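Local coordinates for peptidyl-lys metalloendopeptidase (Grifola frondosa, PDB 1G12), which cleaves peptide bonds on the amino side of lysine residues as a zinc-dependent endopeptidase of the aspzincin family, at residues 23-28 with 62-67. Sequence-based numbering, arbitrary orientation.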
ATOM      1  N   TYR A  23       3.892   2.376  -8.365  1.00 12.01           N
ATOM      2  CA  TYR A  23       3.010   1.271  -7.979  1.00 12.01           C
ATOM      3  C   TYR A  23       1.551   1.716  -8.040  1.00 11.88           C
ATOM      4  O   TYR A  23       0.714   1.046  -8.643  1.00 11.92           O
ATOM      5  CB  TYR A  23       3.315   0.803  -6.550  1.00 12.06           C
ATOM      6  CG  TYR A  23       4.340  -0.306  -6.419  1.00 12.29           C
ATOM      7  CD1 TYR A  23       4.605  -1.181  -7.473  1.00 12.54           C
ATOM      8  CD2 TYR A  23       5.008  -0.509  -5.214  1.00 12.46           C
ATOM      9  CE1 TYR A  23       5.512  -2.240  -7.325  1.00 12.53           C
ATOM     10  CE2 TYR A  23       5.916  -1.560  -5.057  1.00 12.65           C
ATOM     11  CZ  TYR A  23       6.162  -2.417  -6.110  1.00 12.61           C
ATOM     12  OH  TYR A  23       7.066  -3.442  -5.952  1.00 12.73           O
ATOM     13  N   VAL A  24       1.258   2.843  -7.399  1.00 11.79           N
ATOM     14  CA  VAL A  24      -0.096   3.388  -7.375  1.00 11.65           C
ATOM     15  C   VAL A  24      -0.585   3.745  -8.778  1.00 11.62           C
ATOM     16  O   VAL A  24      -1.729   3.453  -9.132  1.00 11.67           O
ATOM     17  CB  VAL A  24      -0.188   4.624  -6.447  1.00 11.72           C
ATOM     18  CG1 VAL A  24      -1.542   5.300  -6.600  1.00 11.82           C
ATOM     19  CG2 VAL A  24       0.036   4.205  -4.997  1.00 11.77           C
ATOM     20  N   ALA A  25       0.297   4.338  -9.583  1.00 11.55           N
ATOM     21  CA  ALA A  25      -0.044   4.726 -10.951  1.00 11.59           C
ATOM     22  C   ALA A  25      -0.448   3.518 -11.796  1.00 11.51           C
ATOM     23  O   ALA A  25      -1.497   3.521 -12.456  1.00 11.58           O
ATOM     24  CB  ALA A  25       1.136   5.455 -11.599  1.00 11.62           C
ATOM     25  N   GLU A  26       0.378   2.481 -11.752  1.00 11.36           N
ATOM     26  CA  GLU A  26       0.128   1.261 -12.509  1.00 11.39           C
ATOM     27  C   GLU A  26      -1.120   0.545 -11.997  1.00 11.08           C
ATOM     28  O   GLU A  26      -1.919   0.032 -12.783  1.00 11.03           O
ATOM     29  CB  GLU A  26       1.360   0.350 -12.441  1.00 12.00           C
ATOM     30  CG  GLU A  26       1.315  -0.877 -13.346  1.00 13.10           C
ATOM     31  CD  GLU A  26       0.585  -2.053 -12.726  1.00 13.73           C
ATOM     32  OE1 GLU A  26       0.586  -2.174 -11.479  1.00 14.07           O
ATOM     33  OE2 GLU A  26       0.014  -2.858 -13.494  1.00 14.55           O
ATOM     34  N   SER A  27      -1.294   0.534 -10.678  1.00 10.76           N
ATOM     35  CA  SER A  27      -2.453  -0.108 -10.067  1.00 10.50           C
ATOM     36  C   SER A  27      -3.743   0.589 -10.470  1.00 10.26           C
ATOM     37  O   SER A  27      -4.754  -0.065 -10.726  1.00 10.05           O
ATOM     38  CB  SER A  27      -2.334  -0.103  -8.543  1.00 10.38           C
ATOM     39  OG  SER A  27      -1.205  -0.839  -8.114  1.00 10.40           O
ATOM     40  N   LEU A  28      -3.721   1.921 -10.477  1.00 10.16           N
ATOM     41  CA  LEU A  28      -4.895   2.698 -10.857  1.00 10.20           C
ATOM     42  C   LEU A  28      -5.252   2.386 -12.301  1.00 10.16           C
ATOM     43  O   LEU A  28      -6.414   2.132 -12.615  1.00 10.28           O
ATOM     44  CB  LEU A  28      -4.642   4.199 -10.693  1.00 10.20           C
ATOM     45  CG  LEU A  28      -5.716   5.122 -11.278  1.00 10.06           C
ATOM     46  CD1 LEU A  28      -7.072   4.854 -10.652  1.00 10.08           C
ATOM     47  CD2 LEU A  28      -5.308   6.573 -11.083  1.00 10.20           C
ATOM     48  N   ASP A  62      -7.474   8.260  -5.464  1.00 12.34           N
ATOM     49  CA  ASP A  62      -7.094   9.192  -4.413  1.00 12.88           C
ATOM     50  C   ASP A  62      -5.596   9.133  -4.138  1.00 12.87           C
ATOM     51  O   ASP A  62      -4.937  10.169  -4.083  1.00 13.01           O
ATOM     52  CB  ASP A  62      -7.901   8.937  -3.136  1.00 13.60           C
ATOM     53  CG  ASP A  62      -9.356   9.368  -3.264  1.00 14.43           C
ATOM     54  OD1 ASP A  62      -9.644  10.333  -4.003  1.00 15.49           O
ATOM     55  OD2 ASP A  62     -10.221   8.746  -2.617  1.00 14.96           O
ATOM     56  N   MET A  63      -5.047   7.923  -4.025  1.00 12.90           N
ATOM     57  CA  MET A  63      -3.619   7.771  -3.773  1.00 13.10           C
ATOM     58  C   MET A  63      -2.770   8.301  -4.924  1.00 13.29           C
ATOM     59  O   MET A  63      -1.685   8.838  -4.701  1.00 13.27           O
ATOM     60  CB  MET A  63      -3.260   6.311  -3.470  1.00 13.12           C
ATOM     61  CG  MET A  63      -3.656   5.873  -2.069  1.00 13.23           C
ATOM     62  SD  MET A  63      -3.013   4.252  -1.628  1.00 13.76           S
ATOM     63  CE  MET A  63      -4.251   3.236  -2.386  1.00 13.81           C
ATOM     64  N   ASN A  64      -3.272   8.171  -6.150  1.00 13.65           N
ATOM     65  CA  ASN A  64      -2.543   8.655  -7.320  1.00 14.16           C
ATOM     66  C   ASN A  64      -2.392  10.180  -7.287  1.00 14.35           C
ATOM     67  O   ASN A  64      -1.435  10.724  -7.842  1.00 14.27           O
ATOM     68  CB  ASN A  64      -3.237   8.207  -8.613  1.00 14.35           C
ATOM     69  CG  ASN A  64      -2.473   8.617  -9.866  1.00 14.73           C
ATOM     70  OD1 ASN A  64      -1.326   8.219 -10.070  1.00 15.00           O
ATOM     71  ND2 ASN A  64      -3.103   9.438 -10.701  1.00 15.28           N
ATOM     72  N   SER A  65      -3.322  10.859  -6.613  1.00 14.71           N
ATOM     73  CA  SER A  65      -3.283  12.318  -6.495  1.00 15.19           C
ATOM     74  C   SER A  65      -2.376  12.777  -5.351  1.00 15.31           C
ATOM     75  O   SER A  65      -2.187  13.981  -5.147  1.00 15.48           O
ATOM     76  CB  SER A  65      -4.696  12.893  -6.328  1.00 15.39           C
ATOM     77  OG  SER A  65      -5.227  12.631  -5.040  1.00 16.10           O
ATOM     78  N   ASN A  66      -1.867  11.814  -4.582  1.00 15.28           N
ATOM     79  CA  ASN A  66      -0.936  12.083  -3.485  1.00 15.36           C
ATOM     80  C   ASN A  66       0.430  12.270  -4.131  1.00 15.52           C
ATOM     81  O   ASN A  66       0.699  11.697  -5.185  1.00 15.65           O
ATOM     82  CB  ASN A  66      -0.783  10.857  -2.570  1.00 15.13           C
ATOM     83  CG  ASN A  66      -1.953  10.641  -1.627  1.00 15.06           C
ATOM     84  OD1 ASN A  66      -1.787  10.011  -0.584  1.00 15.18           O
ATOM     85  ND2 ASN A  66      -3.134  11.115  -1.995  1.00 14.91           N
ATOM     86  N   ASP A  67       1.286  13.079  -3.518  1.00 15.68           N
ATOM     87  CA  ASP A  67       2.643  13.241  -4.023  1.00 15.86           C
ATOM     88  C   ASP A  67       3.520  12.578  -2.968  1.00 15.78           C
ATOM     89  O   ASP A  67       3.877  13.193  -1.964  1.00 15.61           O
ATOM     90  CB  ASP A  67       3.026  14.717  -4.189  1.00 16.44           C
ATOM     91  CG  ASP A  67       4.441  14.897  -4.738  1.00 16.94           C
ATOM     92  OD1 ASP A  67       4.841  16.051  -4.971  1.00 17.71           O
ATOM     93  OD2 ASP A  67       5.165  13.897  -4.932  1.00 17.43           O
TER
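The packing of the long helix 7-33 against the C-terminal part of helix 50-64, two helices of the aspzincin fold, is carried here by Val24 and Asn64, with Met63, Leu28 and Ala25 beside them. With its CG1 anti to the backbone N (chi1 171°), Val24 lays that methyl against the neighbouring backbone, 3.4 Å from Asn64 N, while the same CG1 lies 3.7 Å from Met63 CB, an apolar seat for it. A short branched side chain suits this place, where the CA atoms of Val24 and Asn64 come within 5.8 Å. Asn64 contributes about as much as Val24, its short flat amide serving two neighbours. Its side chain crosses that of Leu28 at about a right angle; the branched end of Leu28 reaches it through CD2, 3.6 Å from both Asn64 CB and ND2. Asn64 OD1 turns instead to Ala25, 3.8 Å from its CA, where a small residue lets the amide come close. No hydrogen bond crosses the interface. An alanine in place of Asn64 would keep the CB contact but is likely to leave Leu28 CD2 and Ala25 without the amide that covers them. Val24 also packs on Val116 of helix 111-121, and Met63, whose side chain is about 11 Å from the zinc ion, on Ser119 of that helix; the Leu28 side chain also touches Leu57, Tyr60 and Thr61 of helix 50-64, and beyond Asn64 the chain leads toward strand 72-74.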